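Local coordinates for uncharacterized protein (Shewanella oneidensis, PDB 3E8P), which probably hydrolyses medium- and long-chain fatty acyl-CoA thioesters to the free fatty acid and coenzyme A, at residues 113-118 against 153-158. Residues are numbered along the deposited sequence; the frame is centred on the assembly and turned at random.
Sequences MRVDYL and HIAFGT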
HETATM    1  N   MSE A 113       1.640   1.593  -6.276  1.00 25.95           N
HETATM    2  CA  MSE A 113       2.256   2.683  -5.545  1.00 27.06           C
HETATM    3  C   MSE A 113       1.444   3.066  -4.330  1.00 23.62           C
HETATM    4  O   MSE A 113       0.208   3.065  -4.358  1.00 20.60           O
HETATM    5  CB  MSE A 113       2.409   3.927  -6.429  1.00 32.45           C
HETATM    6  CG  MSE A 113       2.879   5.153  -5.644  1.00 41.83           C
HETATM    7 SE   MSE A 113       3.110   6.789  -6.680  1.00 56.26          SE
HETATM    8  CE  MSE A 113       1.279   6.991  -7.281  1.00 46.25           C
ATOM      9  N   ARG A 114       2.160   3.398  -3.264  1.00 22.39           N
ATOM     10  CA  ARG A 114       1.545   3.845  -2.031  1.00 20.01           C
ATOM     11  C   ARG A 114       2.106   5.218  -1.712  1.00 20.45           C
ATOM     12  O   ARG A 114       3.317   5.421  -1.708  1.00 19.07           O
ATOM     13  CB  ARG A 114       1.866   2.911  -0.863  1.00 21.15           C
ATOM     14  CG  ARG A 114       1.435   3.493   0.485  1.00 19.37           C
ATOM     15  CD  ARG A 114       1.963   2.680   1.662  1.00 17.50           C
ATOM     16  NE  ARG A 114       1.576   3.264   2.945  1.00 15.83           N
ATOM     17  CZ  ARG A 114       0.541   2.868   3.688  1.00 18.53           C
ATOM     18  NH1 ARG A 114      -0.241   1.867   3.291  1.00 19.24           N
ATOM     19  NH2 ARG A 114       0.285   3.478   4.842  1.00 19.00           N
ATOM     20  N   VAL A 115       1.221   6.166  -1.453  1.00 20.74           N
ATOM     21  CA  VAL A 115       1.650   7.498  -1.102  1.00 20.25           C
ATOM     22  C   VAL A 115       1.195   7.788   0.318  1.00 20.53           C
ATOM     23  O   VAL A 115       0.037   7.541   0.676  1.00 23.30           O
ATOM     24  CB  VAL A 115       1.027   8.548  -2.032  1.00 22.43           C
ATOM     25  CG1 VAL A 115       1.441   9.938  -1.589  1.00 19.80           C
ATOM     26  CG2 VAL A 115       1.455   8.291  -3.464  1.00 24.79           C
ATOM     27  N   ASP A 116       2.107   8.296   1.131  1.00 20.15           N
ATOM     28  CA  ASP A 116       1.783   8.662   2.505  1.00 21.47           C
ATOM     29  C   ASP A 116       1.862  10.193   2.581  1.00 22.43           C
ATOM     30  O   ASP A 116       2.936  10.775   2.400  1.00 22.07           O
ATOM     31  CB  ASP A 116       2.779   8.008   3.478  1.00 23.77           C
ATOM     32  CG  ASP A 116       2.513   6.507   3.675  1.00 27.89           C
ATOM     33  OD1 ASP A 116       1.487   6.140   4.295  1.00 29.35           O
ATOM     34  OD2 ASP A 116       3.330   5.693   3.207  1.00 31.62           O
ATOM     35  N   TYR A 117       0.713  10.828   2.804  1.00 22.14           N
ATOM     36  CA  TYR A 117       0.614  12.283   2.913  1.00 22.05           C
ATOM     37  C   TYR A 117       0.922  12.680   4.346  1.00 22.02           C
ATOM     38  O   TYR A 117       0.123  12.477   5.251  1.00 23.86           O
ATOM     39  CB  TYR A 117      -0.794  12.747   2.511  1.00 22.76           C
ATOM     40  CG  TYR A 117      -1.120  12.457   1.054  1.00 24.53           C
ATOM     41  CD1 TYR A 117      -1.729  11.264   0.669  1.00 22.84           C
ATOM     42  CD2 TYR A 117      -0.764  13.355   0.055  1.00 24.43           C
ATOM     43  CE1 TYR A 117      -1.971  10.982  -0.682  1.00 25.21           C
ATOM     44  CE2 TYR A 117      -0.995  13.081  -1.282  1.00 25.84           C
ATOM     45  CZ  TYR A 117      -1.595  11.900  -1.648  1.00 24.60           C
ATOM     46  OH  TYR A 117      -1.794  11.641  -2.984  1.00 25.74           O
ATOM     47  N   LEU A 118       2.096  13.256   4.545  1.00 25.49           N
ATOM     48  CA  LEU A 118       2.554  13.629   5.881  1.00 25.71           C
ATOM     49  C   LEU A 118       1.973  14.925   6.435  1.00 26.31           C
ATOM     50  O   LEU A 118       1.598  14.982   7.603  1.00 29.33           O
ATOM     51  CB  LEU A 118       4.089  13.708   5.877  1.00 25.08           C
ATOM     52  CG  LEU A 118       4.763  12.498   5.221  1.00 25.46           C
ATOM     53  CD1 LEU A 118       6.239  12.759   5.022  1.00 26.85           C
ATOM     54  CD2 LEU A 118       4.529  11.263   6.088  1.00 27.90           C
ATOM     55  N   HIS A 153       9.409  17.931   4.550  1.00 18.85           N
ATOM     56  CA  HIS A 153       8.847  16.779   3.861  1.00 21.76           C
ATOM     57  C   HIS A 153       7.335  16.904   3.727  1.00 21.17           C
ATOM     58  O   HIS A 153       6.627  17.157   4.701  1.00 21.13           O
ATOM     59  CB  HIS A 153       9.215  15.478   4.589  1.00 22.52           C
ATOM     60  CG  HIS A 153      10.689  15.244   4.689  1.00 25.45           C
ATOM     61  ND1 HIS A 153      11.506  15.155   3.579  1.00 29.27           N
ATOM     62  CD2 HIS A 153      11.495  15.084   5.764  1.00 24.13           C
ATOM     63  CE1 HIS A 153      12.752  14.948   3.969  1.00 28.59           C
ATOM     64  NE2 HIS A 153      12.771  14.901   5.289  1.00 29.57           N
ATOM     65  N   ILE A 154       6.855  16.722   2.505  1.00 20.54           N
ATOM     66  CA  ILE A 154       5.441  16.834   2.202  1.00 21.04           C
ATOM     67  C   ILE A 154       4.785  15.469   2.171  1.00 21.22           C
ATOM     68  O   ILE A 154       3.737  15.252   2.786  1.00 22.39           O
ATOM     69  CB  ILE A 154       5.237  17.525   0.834  1.00 20.54           C
ATOM     70  CG1 ILE A 154       5.897  18.899   0.857  1.00 24.27           C
ATOM     71  CG2 ILE A 154       3.769  17.687   0.539  1.00 22.91           C
ATOM     72  CD1 ILE A 154       5.377  19.817   1.960  1.00 21.95           C
ATOM     73  N   ALA A 155       5.415  14.542   1.461  1.00 22.10           N
ATOM     74  CA  ALA A 155       4.887  13.194   1.341  1.00 20.69           C
ATOM     75  C   ALA A 155       5.994  12.204   1.014  1.00 21.40           C
ATOM     76  O   ALA A 155       7.042  12.590   0.498  1.00 19.08           O
ATOM     77  CB  ALA A 155       3.826  13.149   0.252  1.00 19.99           C
ATOM     78  N   PHE A 156       5.752  10.934   1.341  1.00 20.27           N
ATOM     79  CA  PHE A 156       6.685   9.860   1.043  1.00 21.49           C
ATOM     80  C   PHE A 156       5.938   8.902   0.138  1.00 21.50           C
ATOM     81  O   PHE A 156       4.713   8.823   0.176  1.00 21.27           O
ATOM     82  CB  PHE A 156       7.098   9.071   2.292  1.00 21.23           C
ATOM     83  CG  PHE A 156       7.967   9.828   3.251  1.00 21.34           C
ATOM     84  CD1 PHE A 156       8.761  10.888   2.825  1.00 21.78           C
ATOM     85  CD2 PHE A 156       8.047   9.422   4.577  1.00 21.08           C
ATOM     86  CE1 PHE A 156       9.630  11.531   3.713  1.00 21.84           C
ATOM     87  CE2 PHE A 156       8.903  10.047   5.469  1.00 21.26           C
ATOM     88  CZ  PHE A 156       9.704  11.115   5.032  1.00 22.69           C
ATOM     89  N   GLY A 157       6.684   8.158  -0.664  1.00 22.30           N
ATOM     90  CA  GLY A 157       6.065   7.186  -1.540  1.00 20.98           C
ATOM     91  C   GLY A 157       6.871   5.897  -1.594  1.00 20.01           C
ATOM     92  O   GLY A 157       8.015   5.838  -1.141  1.00 19.95           O
ATOM     93  N   THR A 158       6.251   4.850  -2.117  1.00 19.20           N
ATOM     94  CA  THR A 158       6.911   3.565  -2.311  1.00 19.75           C
ATOM     95  C   THR A 158       6.278   3.022  -3.588  1.00 20.69           C
ATOM     96  O   THR A 158       5.052   2.914  -3.678  1.00 20.95           O
ATOM     97  CB  THR A 158       6.653   2.583  -1.141  1.00 20.78           C
ATOM     98  OG1 THR A 158       7.121   3.162   0.078  1.00 22.37           O
ATOM     99  CG2 THR A 158       7.384   1.258  -1.361  1.00 18.94           C
TER
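L118 sets its CD1 methyl squarely over the centre of the F156 ring, 3.6 Å from CD1 to the centroid, a CH-pi contact in which the two side chains cross at about a right angle. With CG beside the backbone N (chi1 -48°), the leucine reaches back over the neighbouring strand, and the backbone N of L118 bonds to I154 O. Beyond this contact, antiparallel strands 113-117 and 153-158 are zipped by paired bonds at R114/T158 and D116/F156, of which D116 N to F156 O is short (2.8 Å) and nearly straight.

On the face of R114, D116, F156 and T158, R114, extended through chi3, grips D116 side-on in a salt bridge: NE bonds to OD2 at 3.0 Å in the guanidinium plane, NH2 to the syn lone pair of OD1. An asparagine in place of D116 would probably cost R114 the charge and one oxygen of this grip. R114 NH1 makes a further salt bridge to D112 of a third subunit.

The other face turns to helix 70-90, where V115 CG1 lies 3.6 Å above the Y117 ring plane, offset toward its rim; Y117 OH bonds to G70 O. I154 and A155 both pair with L146, a classic beta bulge. The ladder runs on into a second subunit, illustrating how an edge strand can join the sheets of two hot-dog folds, each wrapped around its long helix, as in PaaI-type thioesterases.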